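Local coordinates for fucolectin-related protein (Streptococcus pneumoniae, PDB 2WMF) that probably hydrolyses host blood-group carbohydrate antigens as a family 98 glycoside hydrolase, at residues Asn57-Ala62 with Leu105-Ser110; Leu117-Ala122 with Ala164-Val169; Gln158-Ser163 with Pro194-Ala199; Ala295-Met300 with Thr306-Lys311; Thr489-Leu494 with Ala512-Lys517. All coordinates share one frame; numbering follows the deposited sequence.

Interaction 1: Asn57-Ala62 with Leu105-Ser110; sequences NTLKGA and LEEAQS
L59 reaches from the first turn of helix 59-64 to the flank of helix 95-111, two helices on the outside of the (beta/alpha)8 barrel. The tight part of the contact is the CD2 methyl of L59, which lies 3.4 Å from A108 N and 3.7 Å from A108 CB. It therefore rests on the backbone of the helix as well as on a methyl. With CG anti to the backbone N (chi1 -173°), the leucine extends away from its own helix toward A108, and the alanine, which carries nothing beyond CB, permits this approach; the CA atoms of L59 and A108 are 7.3 Å apart. Beneath, L59 also packs on L44 and I76 of barrel strands 39-45 and 74-79, while A108 touches V115 of strand 115-121, so the pair lies between the helix layer and the barrel strands.

The looser side belongs to E107, which is partly exposed. Its extended chain runs alongside the leucine, and OE2 comes within 3.5 Å of L59 CB, a van der Waals approach rather than a polar bond. At the start of the shorter helix T58 is the N-cap: its OG1 accepts from G61 N at 2.9 Å with an N-H...O angle of 148°, and D303 also bonds this hydroxyl. No direct hydrogen bond joins the segments; a water bridges them instead, donating to E107 OE2 and accepting from K60 N, in the same first turn, at 3.0 Å.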
# COMPACT_ATOMS: atom_id res chain seq x y z
N ASN A 57 13.30 -14.74 12.91
CA ASN A 57 14.04 -14.04 11.89
C ASN A 57 15.36 -13.47 12.42
O ASN A 57 15.57 -13.32 13.63
CB ASN A 57 13.13 -12.93 11.31
CG ASN A 57 11.95 -13.49 10.52
OD1 ASN A 57 12.04 -14.59 9.98
ND2 ASN A 57 10.87 -12.71 10.39
N THR A 58 16.23 -13.14 11.47
CA THR A 58 17.48 -12.40 11.75
C THR A 58 17.60 -11.17 10.83
O THR A 58 17.00 -11.15 9.77
CB THR A 58 18.74 -13.30 11.55
OG1 THR A 58 18.90 -13.71 10.17
CG2 THR A 58 18.66 -14.49 12.47
N LEU A 59 18.42 -10.19 11.21
CA LEU A 59 18.68 -9.04 10.34
C LEU A 59 19.35 -9.47 9.04
O LEU A 59 18.95 -9.02 7.94
CB LEU A 59 19.50 -7.99 11.10
CG LEU A 59 19.73 -6.67 10.39
CD1 LEU A 59 18.42 -5.99 10.04
CD2 LEU A 59 20.58 -5.78 11.31
N LYS A 60 20.40 -10.32 9.14
CA LYS A 60 21.08 -10.81 7.96
C LYS A 60 20.08 -11.51 7.01
O LYS A 60 20.07 -11.29 5.81
CB LYS A 60 22.22 -11.76 8.37
CG LYS A 60 23.00 -12.32 7.23
CD LYS A 60 24.34 -12.90 7.76
CE LYS A 60 25.17 -13.42 6.64
NZ LYS A 60 24.61 -14.68 6.07
N GLY A 61 19.19 -12.33 7.58
CA GLY A 61 18.20 -13.04 6.77
C GLY A 61 17.19 -12.11 6.11
O GLY A 61 16.75 -12.37 4.97
N ALA A 62 16.81 -11.06 6.81
CA ALA A 62 15.87 -10.07 6.28
C ALA A 62 16.47 -9.42 5.02
O ALA A 62 15.79 -9.24 4.02
CB ALA A 62 15.56 -9.00 7.31
N LEU A 105 21.36 -1.44 15.71
CA LEU A 105 22.14 -0.47 14.92
C LEU A 105 23.57 -0.98 14.67
O LEU A 105 24.06 -0.92 13.54
CB LEU A 105 22.18 0.88 15.61
CG LEU A 105 20.87 1.73 15.47
CD1 LEU A 105 20.84 2.85 16.49
CD2 LEU A 105 20.72 2.28 14.02
N GLU A 106 24.18 -1.52 15.71
CA GLU A 106 25.52 -2.10 15.57
C GLU A 106 25.56 -3.22 14.52
O GLU A 106 26.44 -3.26 13.65
CB GLU A 106 26.01 -2.63 16.93
CG GLU A 106 26.46 -1.52 17.88
CD GLU A 106 27.81 -0.91 17.49
OE1 GLU A 106 28.74 -1.68 17.20
OE2 GLU A 106 27.93 0.33 17.44
N GLU A 107 24.57 -4.11 14.60
CA GLU A 107 24.50 -5.22 13.67
C GLU A 107 24.25 -4.71 12.25
O GLU A 107 24.91 -5.14 11.30
CB GLU A 107 23.42 -6.18 14.17
CG GLU A 107 23.40 -7.48 13.54
CD GLU A 107 22.27 -8.33 14.13
OE1 GLU A 107 21.83 -8.07 15.28
OE2 GLU A 107 21.83 -9.26 13.43
N ALA A 108 23.28 -3.80 12.08
CA ALA A 108 23.00 -3.23 10.75
C ALA A 108 24.21 -2.50 10.17
O ALA A 108 24.50 -2.59 8.94
CB ALA A 108 21.77 -2.28 10.79
N GLN A 109 24.89 -1.74 11.00
CA GLN A 109 26.07 -0.98 10.52
C GLN A 109 27.15 -1.95 10.05
O GLN A 109 27.74 -1.74 8.99
CB GLN A 109 26.61 -0.05 11.60
CG GLN A 109 27.66 0.91 11.10
CD GLN A 109 27.11 2.00 10.25
OE1 GLN A 109 26.12 2.66 10.60
NE2 GLN A 109 27.78 2.25 9.10
N SER A 110 27.38 -3.03 10.80
CA SER A 110 28.40 -4.02 10.40
C SER A 110 28.10 -4.72 9.05
O SER A 110 29.02 -5.10 8.31
CB SER A 110 28.59 -5.04 11.52
OG SER A 110 27.53 -5.98 11.53
O HOH W 1 21.77 -11.08 11.67

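Interaction 2: Leu117-Ala122 with Ala164-Val169; sequences LVIMSA and AKYLEV
The ring of Y166 is met by two side chains of strand 115-121, each in a different way. I119 sends its terminal methyl over one face: CD1 stands 3.5 Å from the ring centroid and only 6° off the normal, a centred CH-pi contact. M120 comes to the rim instead. Its SD lies 4.7 Å from the centroid and 79° off the normal, hence at the edge, and is 3.6 Å from Y166 CE2, a Met-aromatic contact. M120 CG is 3.8 Å from Y166 CE2, out of the ring plane toward the I119 side.

The isoleucine gets there through a first torsion that places CG1 between the backbone N and the carbonyl carbon (chi1 71°), with an extended chi2 carrying CD1 straight out to meet the incoming tyrosine. Outside this shell, the strand is fixed by backbone hydrogen bonds of I119 with L147 and of M120 with I149 on neighbouring strand 143-149. The tyrosine is held at its far end, where OH bonds V128 O and T127 OG1, while L133 of helix 130-139 packs against its side chain. The contact thus joins barrel strand 115-121 to outer helix 159-172 of the (beta/alpha)8 fold. Cohesion is probably largely dispersive: the ring fills the distance between backbones whose nearest CA atoms, of I119 and Y166, are 9.5 Å apart, and its one polar atom is satisfied beyond them.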
# COMPACT_ATOMS: atom_id res chain seq x y z
N LEU A 117 14.04 3.04 12.61
CA LEU A 117 13.62 2.64 13.95
C LEU A 117 12.21 3.14 14.22
O LEU A 117 11.90 4.29 13.96
CB LEU A 117 14.52 3.24 15.03
CG LEU A 117 16.03 3.05 14.96
CD1 LEU A 117 16.67 3.74 16.18
CD2 LEU A 117 16.32 1.57 14.87
N VAL A 118 11.35 2.26 14.74
CA VAL A 118 10.03 2.67 15.25
C VAL A 118 10.26 3.23 16.65
O VAL A 118 10.62 2.47 17.56
CB VAL A 118 9.03 1.52 15.32
CG1 VAL A 118 7.69 2.04 15.86
CG2 VAL A 118 8.86 0.81 13.93
N ILE A 119 10.10 4.54 16.80
CA ILE A 119 10.32 5.22 18.09
C ILE A 119 9.07 5.81 18.73
O ILE A 119 9.13 6.27 19.86
CB ILE A 119 11.44 6.28 18.03
CG1 ILE A 119 11.00 7.51 17.21
CG2 ILE A 119 12.77 5.63 17.45
CD1 ILE A 119 11.97 8.66 17.33
N MET A 120 7.95 5.79 18.00
CA MET A 120 6.68 6.27 18.50
C MET A 120 5.55 5.32 18.09
O MET A 120 5.55 4.85 16.96
CB MET A 120 6.33 7.67 17.95
CG MET A 120 7.16 8.86 18.48
SD MET A 120 6.67 10.41 17.75
CE MET A 120 5.18 10.79 18.68
N SER A 121 4.66 5.00 19.04
CA SER A 121 3.48 4.21 18.75
C SER A 121 2.47 4.25 19.90
O SER A 121 2.84 4.45 21.06
CB SER A 121 3.86 2.75 18.49
OG SER A 121 2.76 2.03 17.96
N ALA A 122 1.20 4.10 19.52
CA ALA A 122 0.10 3.85 20.45
C ALA A 122 0.08 4.84 21.63
O ALA A 122 -0.08 4.44 22.79
CB ALA A 122 0.13 2.39 20.92
N ALA A 164 6.95 16.55 15.42
CA ALA A 164 7.58 17.75 14.84
C ALA A 164 9.05 17.87 15.29
O ALA A 164 9.93 18.19 14.48
CB ALA A 164 6.77 19.01 15.21
N LYS A 165 9.31 17.57 16.56
CA LYS A 165 10.69 17.68 17.06
C LYS A 165 11.55 16.60 16.43
O LYS A 165 12.69 16.86 16.02
CB LYS A 165 10.73 17.56 18.58
CG LYS A 165 12.13 17.75 19.13
CD LYS A 165 12.67 19.21 19.06
CE LYS A 165 14.16 19.23 18.95
NZ LYS A 165 14.48 18.79 17.54
N TYR A 166 11.04 15.38 16.34
CA TYR A 166 11.83 14.33 15.69
C TYR A 166 12.06 14.61 14.20
O TYR A 166 13.17 14.37 13.67
CB TYR A 166 11.18 12.97 15.84
CG TYR A 166 11.16 12.38 17.25
CD1 TYR A 166 12.34 12.24 18.03
CD2 TYR A 166 9.96 11.94 17.79
CE1 TYR A 166 12.28 11.67 19.30
CE2 TYR A 166 9.90 11.37 19.01
CZ TYR A 166 11.04 11.24 19.79
OH TYR A 166 10.92 10.65 21.03
N LEU A 167 11.04 15.16 13.54
CA LEU A 167 11.18 15.55 12.13
C LEU A 167 12.35 16.56 11.96
O LEU A 167 13.12 16.48 11.00
CB LEU A 167 9.84 16.10 11.62
CG LEU A 167 9.81 16.72 10.21
CD1 LEU A 167 10.28 15.73 9.12
CD2 LEU A 167 8.37 17.27 9.94
N GLU A 168 12.43 17.55 12.85
CA GLU A 168 13.53 18.53 12.84
C GLU A 168 14.89 17.85 12.95
O GLU A 168 15.81 18.14 12.18
CB GLU A 168 13.32 19.53 13.97
CG GLU A 168 14.39 20.54 14.08
CD GLU A 168 14.08 21.61 15.14
OE1 GLU A 168 13.14 21.45 15.95
OE2 GLU A 168 14.78 22.63 15.14
N VAL A 169 15.01 16.88 13.85
CA VAL A 169 16.25 16.11 13.98
C VAL A 169 16.55 15.36 12.67
O VAL A 169 17.68 15.32 12.19
CB VAL A 169 16.24 15.10 15.14
CG1 VAL A 169 17.59 14.32 15.22
CG2 VAL A 169 16.00 15.77 16.51

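Interaction 3: Gln158-Ser163 with Pro194-Ala199; sequences QLAPHS and PTFFEA
L159 O is gripped twice from S163, by the helical N-H at 3.0 Å and by OG at 2.8 Å, the two donors arriving from opposite faces of the carbonyl plane. With the hydroxyl turned back to its own helix, beside the backbone N (chi1 -67°), S163 offers its CB to the neighbour: this carbon lies 3.8 Å from F196 CE1. The phenylalanine ring also passes A160, whose carbonyl O is 3.5 Å from F196 CD1. Closer to the two backbones, A160 CB lies 3.9 Å from F196 CB. Nearer the surface, T195 contributes its CG2 methyl, 4.1 Å from P161 CA.

The segments belong to helices 159-172 and 194-203, both on the outer layer of the (beta/alpha)8 barrel. The axes of 159-163 and 194-199 approach to 7.9 Å at 33°, close enough for A160 O and S163 CB to lie along the CD1-CE1 side of F196, both obliquely. W179 of barrel strand 176-180 completes the aromatic setting with an edge-to-face stack on F196. With the hydroxyl donating to L159 O, and only weakly bonded to N148 besides, what the serine presents across the interface is carbon, and the helix pair is joined mainly by van der Waals packing, including a backbone carbonyl against the ring.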
# COMPACT_ATOMS: atom_id res chain seq x y z
N GLN A 158 0.23 15.45 22.67
CA GLN A 158 1.71 15.46 22.59
C GLN A 158 2.27 14.81 21.30
O GLN A 158 3.45 14.99 20.97
CB GLN A 158 2.33 14.79 23.80
CG GLN A 158 1.96 15.43 25.13
CD GLN A 158 2.73 14.90 26.33
OE1 GLN A 158 3.89 14.46 26.22
NE2 GLN A 158 2.10 14.97 27.50
N LEU A 159 1.46 14.02 20.60
CA LEU A 159 1.96 13.22 19.49
C LEU A 159 2.41 14.08 18.32
O LEU A 159 3.48 13.83 17.76
CB LEU A 159 0.86 12.25 19.03
CG LEU A 159 0.40 11.26 20.12
CD1 LEU A 159 -0.71 10.37 19.53
CD2 LEU A 159 1.56 10.45 20.74
N ALA A 160 1.64 15.10 18.00
CA ALA A 160 2.00 15.98 16.87
C ALA A 160 3.26 16.81 17.21
O ALA A 160 4.21 16.85 16.41
CB ALA A 160 0.85 16.85 16.45
N PRO A 161 3.27 17.51 18.36
CA PRO A 161 4.51 18.25 18.71
C PRO A 161 5.77 17.39 18.85
O PRO A 161 6.90 17.78 18.41
CB PRO A 161 4.14 18.96 20.03
CG PRO A 161 2.73 18.87 20.14
CD PRO A 161 2.21 17.73 19.36
N HIS A 162 5.62 16.20 19.41
CA HIS A 162 6.79 15.32 19.57
C HIS A 162 7.27 14.90 18.17
O HIS A 162 8.45 14.78 17.93
CB HIS A 162 6.51 14.11 20.43
CG HIS A 162 6.36 14.42 21.88
ND1 HIS A 162 6.14 13.44 22.83
CD2 HIS A 162 6.40 15.60 22.54
CE1 HIS A 162 6.03 14.02 24.03
NE2 HIS A 162 6.21 15.33 23.88
N SER A 163 6.33 14.58 17.29
CA SER A 163 6.66 14.20 15.91
C SER A 163 7.40 15.33 15.20
O SER A 163 8.40 15.09 14.49
CB SER A 163 5.38 13.76 15.15
OG SER A 163 4.82 12.56 15.67
N PRO A 194 -0.55 23.45 15.47
CA PRO A 194 0.30 24.47 14.90
C PRO A 194 1.77 24.09 14.82
O PRO A 194 2.43 24.45 13.86
CB PRO A 194 0.13 25.66 15.84
CG PRO A 194 -0.50 25.17 17.01
CD PRO A 194 -1.24 23.91 16.67
N THR A 195 2.24 23.30 15.77
CA THR A 195 3.64 22.87 15.79
C THR A 195 3.94 21.95 14.60
O THR A 195 4.93 22.11 13.90
CB THR A 195 4.02 22.21 17.13
OG1 THR A 195 3.63 23.07 18.23
CG2 THR A 195 5.58 21.91 17.23
N PHE A 196 3.09 20.96 14.39
CA PHE A 196 3.30 20.01 13.30
C PHE A 196 3.06 20.64 11.92
O PHE A 196 3.80 20.34 10.97
CB PHE A 196 2.49 18.72 13.48
CG PHE A 196 2.99 17.63 12.61
CD1 PHE A 196 4.19 16.99 12.92
CD2 PHE A 196 2.35 17.26 11.43
CE1 PHE A 196 4.72 16.02 12.11
CE2 PHE A 196 2.89 16.30 10.60
CZ PHE A 196 4.05 15.65 10.95
N PHE A 197 2.06 21.51 11.80
CA PHE A 197 1.82 22.23 10.54
C PHE A 197 3.04 23.07 10.14
O PHE A 197 3.51 23.01 8.98
CB PHE A 197 0.53 23.03 10.62
CG PHE A 197 0.20 23.80 9.38
CD1 PHE A 197 -0.05 23.15 8.17
CD2 PHE A 197 0.07 25.19 9.41
CE1 PHE A 197 -0.37 23.87 7.04
CE2 PHE A 197 -0.26 25.90 8.28
CZ PHE A 197 -0.49 25.24 7.10
N GLU A 198 3.58 23.83 11.10
CA GLU A 198 4.79 24.61 10.88
C GLU A 198 5.98 23.71 10.49
O GLU A 198 6.73 24.01 9.53
CB GLU A 198 5.13 25.46 12.10
CG GLU A 198 6.50 26.06 12.09
CD GLU A 198 6.66 27.25 11.18
OE1 GLU A 198 7.82 27.73 11.06
OE2 GLU A 198 5.66 27.74 10.62
N ALA A 199 6.19 22.63 11.25
CA ALA A 199 7.29 21.69 10.92
C ALA A 199 7.14 21.06 9.53
O ALA A 199 8.14 20.83 8.83
CB ALA A 199 7.44 20.61 12.00

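Interaction 4: Ala295-Met300 with Thr306-Lys311; sequences AAYTFM and TPAFTK
The backbones of F299 and T306 are joined by one hydrogen bond, T306 N to F299 O at 3.0 Å, where the chain turns back from helix 295-298 into helix 307-322. Close by, T306 OG1 donates to Y297 O at 2.7 Å and accepts from F309 N at 3.2 Å. Its position between the backbone N and the carbonyl carbon (chi1 66°) lets the one hydroxyl do both: T306 is the N-cap of the second helix and at the same time ties it to the last turn of the first. The T306 CG2 methyl packs near A296 O, a buried carbonyl for which the model holds no hydrogen-bond partner.

These two helices follow barrel strand 289-293, the eighth of the (beta/alpha)8 barrel, and both F299 and F309 touch S42 on the first strand. The two phenylalanines run alongside each other in the same direction, but their rings are turned to 72°: the edge of F299 faces F309 in a T-shaped stack with centroids 5.1 Å apart, and F299 CD1 sits over the centre of the F309 ring. On the other flank A308 CB stands over the face of Y297, 3.9 Å from the centroid of that ring and close to its normal, a CH-pi contact. Y297 OH reaches past this pair to bond E270 O.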
# COMPACT_ATOMS: atom_id res chain seq x y z
N ALA A 295 3.77 -9.33 9.29
CA ALA A 295 5.01 -9.81 8.67
C ALA A 295 5.17 -11.31 8.68
O ALA A 295 5.86 -11.85 7.83
CB ALA A 295 6.22 -9.16 9.37
N ALA A 296 4.46 -12.00 9.59
CA ALA A 296 4.46 -13.45 9.54
C ALA A 296 3.89 -13.98 8.25
O ALA A 296 4.27 -15.08 7.80
CB ALA A 296 3.75 -14.10 10.77
N TYR A 297 2.92 -13.24 7.70
CA TYR A 297 2.35 -13.53 6.40
C TYR A 297 3.00 -12.74 5.27
O TYR A 297 3.30 -13.29 4.23
CB TYR A 297 0.87 -13.19 6.41
CG TYR A 297 0.13 -13.46 5.11
CD1 TYR A 297 0.20 -14.68 4.48
CD2 TYR A 297 -0.70 -12.47 4.54
CE1 TYR A 297 -0.52 -14.95 3.35
CE2 TYR A 297 -1.42 -12.73 3.41
CZ TYR A 297 -1.34 -13.95 2.79
OH TYR A 297 -2.08 -14.24 1.63
N THR A 298 3.19 -11.45 5.50
CA THR A 298 3.58 -10.51 4.43
C THR A 298 5.10 -10.45 4.18
O THR A 298 5.51 -9.81 3.20
CB THR A 298 3.03 -9.08 4.69
OG1 THR A 298 3.45 -8.59 5.97
CG2 THR A 298 1.50 -9.03 4.66
N PHE A 299 5.93 -11.04 5.04
CA PHE A 299 7.38 -10.95 4.86
C PHE A 299 8.11 -12.27 5.00
O PHE A 299 8.52 -12.84 4.00
CB PHE A 299 7.97 -9.86 5.79
CG PHE A 299 9.46 -9.63 5.62
CD1 PHE A 299 10.08 -9.69 4.34
CD2 PHE A 299 10.24 -9.33 6.73
CE1 PHE A 299 11.44 -9.47 4.21
CE2 PHE A 299 11.60 -9.11 6.61
CZ PHE A 299 12.20 -9.18 5.34
N MET A 300 8.21 -12.80 6.23
CA MET A 300 9.19 -13.89 6.48
C MET A 300 8.91 -14.49 7.87
O MET A 300 8.57 -13.79 8.80
CB MET A 300 10.62 -13.29 6.42
CG MET A 300 11.74 -14.19 6.27
SD MET A 300 13.30 -13.27 5.96
CE MET A 300 13.55 -12.40 7.49
N THR A 306 7.93 -15.43 2.52
CA THR A 306 6.64 -16.02 2.21
C THR A 306 6.23 -15.77 0.76
O THR A 306 6.75 -14.82 0.11
CB THR A 306 5.55 -15.42 3.12
OG1 THR A 306 5.41 -14.03 2.80
CG2 THR A 306 5.82 -15.63 4.62
N PRO A 307 5.27 -16.58 0.23
CA PRO A 307 4.71 -16.30 -1.10
C PRO A 307 4.03 -14.94 -1.22
O PRO A 307 4.11 -14.29 -2.28
CB PRO A 307 3.73 -17.46 -1.31
CG PRO A 307 4.36 -18.58 -0.50
CD PRO A 307 4.86 -17.90 0.74
N ALA A 308 3.41 -14.46 -0.14
CA ALA A 308 2.76 -13.11 -0.15
C ALA A 308 3.84 -12.07 -0.45
O ALA A 308 3.64 -11.12 -1.27
CB ALA A 308 2.03 -12.81 1.21
N PHE A 309 5.04 -12.31 0.11
CA PHE A 309 6.18 -11.41 -0.17
C PHE A 309 6.70 -11.60 -1.60
O PHE A 309 6.75 -10.64 -2.40
CB PHE A 309 7.31 -11.59 0.86
CG PHE A 309 8.42 -10.56 0.73
CD1 PHE A 309 8.15 -9.21 0.96
CD2 PHE A 309 9.72 -10.93 0.35
CE1 PHE A 309 9.15 -8.22 0.87
CE2 PHE A 309 10.74 -9.94 0.23
CZ PHE A 309 10.44 -8.60 0.51
N THR A 310 7.12 -12.81 -1.92
CA THR A 310 7.81 -13.10 -3.20
C THR A 310 6.97 -13.02 -4.48
O THR A 310 7.49 -12.62 -5.56
CB THR A 310 8.55 -14.45 -3.15
OG1 THR A 310 7.60 -15.51 -3.16
CG2 THR A 310 9.49 -14.51 -1.94
N LYS A 311 5.69 -13.36 -4.36
CA LYS A 311 4.77 -13.44 -5.44
C LYS A 311 3.60 -12.46 -5.36
O LYS A 311 2.75 -12.46 -6.26
CB LYS A 311 4.27 -14.89 -5.61
CG LYS A 311 5.34 -15.79 -6.24
CD LYS A 311 4.77 -17.19 -6.64
CE LYS A 311 5.62 -17.99 -7.68
NZ LYS A 311 4.97 -19.29 -8.20

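Interaction 5: Thr489-Leu494 with Ala512-Lys517; sequences TAMWAL and ANWISK
W514 reaches from helix 506-517 to helix 489-493, and almost all of the contact can be read along its side chain. From CB, a chi1 of -175° swings CG opposite the main-chain nitrogen, which sends the indole toward the other helix. The five-membered ring comes first and is met by L494: CD1 lies over its face, 3.5 Å from the centroid and 2° off the normal, a CH-pi contact. The second methyl of L494, CD2, comes 3.5 Å from W514 NE1. Further out the six-membered ring reaches M491. CZ3 of W514 lies 3.7 Å from M491 CB, and CH2 is at the same separation from M491 CA, so the tip of the indole rests on helix backbone as well as side chain. On the neighbouring position CZ2 of W514 is 4.3 Å from A490 CB, a looser contact near the surface.

The methionine then turns away from the indole past its CG, and its side chain touches S269. Both segments fall in the C-terminal region of the chain, yet they lean on loops of the (beta/alpha)8 barrel region and on strand 300-301: R265 NH1 bonds the carbonyls of M491 and L494, while A512 O accepts from T301 OG1 and I515 packs on T301. These contacts anchor each segment separately. The interface between them depends on the fit of one partly exposed indole to aliphatic groups, with dispersion and CH-pi attraction probably supplying most of its cohesion.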
# COMPACT_ATOMS: atom_id res chain seq x y z
N THR A 489 -7.05 -23.18 2.77
CA THR A 489 -7.82 -24.25 3.43
C THR A 489 -6.96 -25.10 4.39
O THR A 489 -7.39 -25.36 5.53
CB THR A 489 -8.50 -25.19 2.35
OG1 THR A 489 -9.35 -24.41 1.48
CG2 THR A 489 -9.31 -26.28 3.04
N ALA A 490 -5.75 -25.51 3.98
CA ALA A 490 -4.92 -26.34 4.87
C ALA A 490 -4.66 -25.65 6.22
O ALA A 490 -4.77 -26.25 7.29
CB ALA A 490 -3.62 -26.73 4.20
N MET A 491 -4.33 -24.36 6.17
CA MET A 491 -4.00 -23.64 7.38
C MET A 491 -5.24 -23.60 8.30
O MET A 491 -5.15 -23.80 9.54
CB MET A 491 -3.53 -22.22 7.02
CG MET A 491 -3.24 -21.35 8.24
SD MET A 491 -2.67 -19.71 7.75
CE MET A 491 -4.09 -19.18 6.76
N TRP A 492 -6.41 -23.37 7.69
CA TRP A 492 -7.67 -23.28 8.46
C TRP A 492 -8.11 -24.61 9.01
O TRP A 492 -8.92 -24.61 9.94
CB TRP A 492 -8.77 -22.60 7.63
CG TRP A 492 -8.60 -21.11 7.62
CD1 TRP A 492 -8.13 -20.32 6.59
CD2 TRP A 492 -8.81 -20.23 8.73
NE1 TRP A 492 -8.08 -19.00 7.01
CE2 TRP A 492 -8.49 -18.93 8.32
CE3 TRP A 492 -9.27 -20.43 10.04
CZ2 TRP A 492 -8.58 -17.84 9.16
CZ3 TRP A 492 -9.35 -19.35 10.88
CH2 TRP A 492 -9.04 -18.05 10.42
N ALA A 493 -7.60 -25.71 8.45
CA ALA A 493 -7.94 -27.08 8.90
C ALA A 493 -7.16 -27.56 10.12
O ALA A 493 -7.52 -28.58 10.72
CB ALA A 493 -7.85 -28.10 7.70
N LEU A 494 -6.13 -26.83 10.52
CA LEU A 494 -5.26 -27.27 11.60
C LEU A 494 -5.98 -27.24 12.93
O LEU A 494 -6.77 -26.33 13.18
CB LEU A 494 -4.04 -26.31 11.72
CG LEU A 494 -3.13 -26.11 10.52
CD1 LEU A 494 -2.00 -25.09 10.91
CD2 LEU A 494 -2.53 -27.42 10.11
N ALA A 512 3.77 -19.45 12.92
CA ALA A 512 4.92 -18.97 12.09
C ALA A 512 5.79 -20.17 11.63
O ALA A 512 6.29 -20.22 10.49
CB ALA A 512 5.76 -17.96 12.87
N ASN A 513 5.97 -21.14 12.52
CA ASN A 513 6.75 -22.32 12.21
C ASN A 513 6.04 -23.15 11.11
O ASN A 513 6.66 -23.58 10.12
CB ASN A 513 6.97 -23.15 13.49
CG ASN A 513 7.93 -22.50 14.48
OD1 ASN A 513 8.76 -21.64 14.12
ND2 ASN A 513 7.82 -22.91 15.75
N TRP A 514 4.72 -23.33 11.27
CA TRP A 514 3.93 -24.04 10.27
C TRP A 514 4.06 -23.33 8.91
O TRP A 514 4.21 -23.97 7.85
CB TRP A 514 2.46 -24.12 10.73
CG TRP A 514 1.63 -24.93 9.81
CD1 TRP A 514 1.42 -26.29 9.89
CD2 TRP A 514 0.94 -24.49 8.65
NE1 TRP A 514 0.64 -26.72 8.86
CE2 TRP A 514 0.31 -25.64 8.07
CE3 TRP A 514 0.76 -23.24 8.02
CZ2 TRP A 514 -0.44 -25.58 6.92
CZ3 TRP A 514 0.02 -23.19 6.85
CH2 TRP A 514 -0.58 -24.36 6.31
N ILE A 515 3.96 -22.01 8.93
CA ILE A 515 4.09 -21.22 7.70
C ILE A 515 5.41 -21.53 7.01
O ILE A 515 5.45 -21.72 5.80
CB ILE A 515 3.91 -19.67 8.00
CG1 ILE A 515 2.42 -19.36 8.19
CG2 ILE A 515 4.52 -18.81 6.87
CD1 ILE A 515 2.12 -17.90 8.75
N SER A 516 6.49 -21.54 7.77
CA SER A 516 7.82 -21.73 7.16
C SER A 516 8.03 -23.11 6.53
O SER A 516 8.92 -23.27 5.70
CB SER A 516 8.94 -21.46 8.17
OG SER A 516 9.05 -22.50 9.15
N LYS A 517 7.22 -24.09 6.94
CA LYS A 517 7.34 -25.45 6.44
C LYS A 517 6.22 -25.92 5.53
O LYS A 517 6.33 -27.00 4.89
CB LYS A 517 7.45 -26.39 7.62
CG LYS A 517 8.62 -26.12 8.55
CD LYS A 517 9.92 -26.58 7.92
CE LYS A 517 11.12 -26.40 8.85
NZ LYS A 517 11.20 -25.00 9.44

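In the fold
Interactions 1 to 4 lie in the barrel region, whereas interaction 5 belongs to the C-terminal region and is only partly buried. Interactions 2 and 4 are wholly buried; 1 and 3 are buried with a more exposed edge at E107 and T195. Interactions 2 and 3 share helix 159-172: one ties it inward to a strand, the other laterally to its outer-layer neighbour, helix 194-203, and M120 CE touches S163 OG where they meet. Helix 95-111 and strand 115-121, consecutive in the chain, connect interactions 1 and 2. Direct hydrogen bonds join the segments in interaction 4 alone; interaction 1 uses a water. Interaction 4 also touches interaction 1 through N57 and M300, and interaction 5 through A296 and I515, linking the two regions.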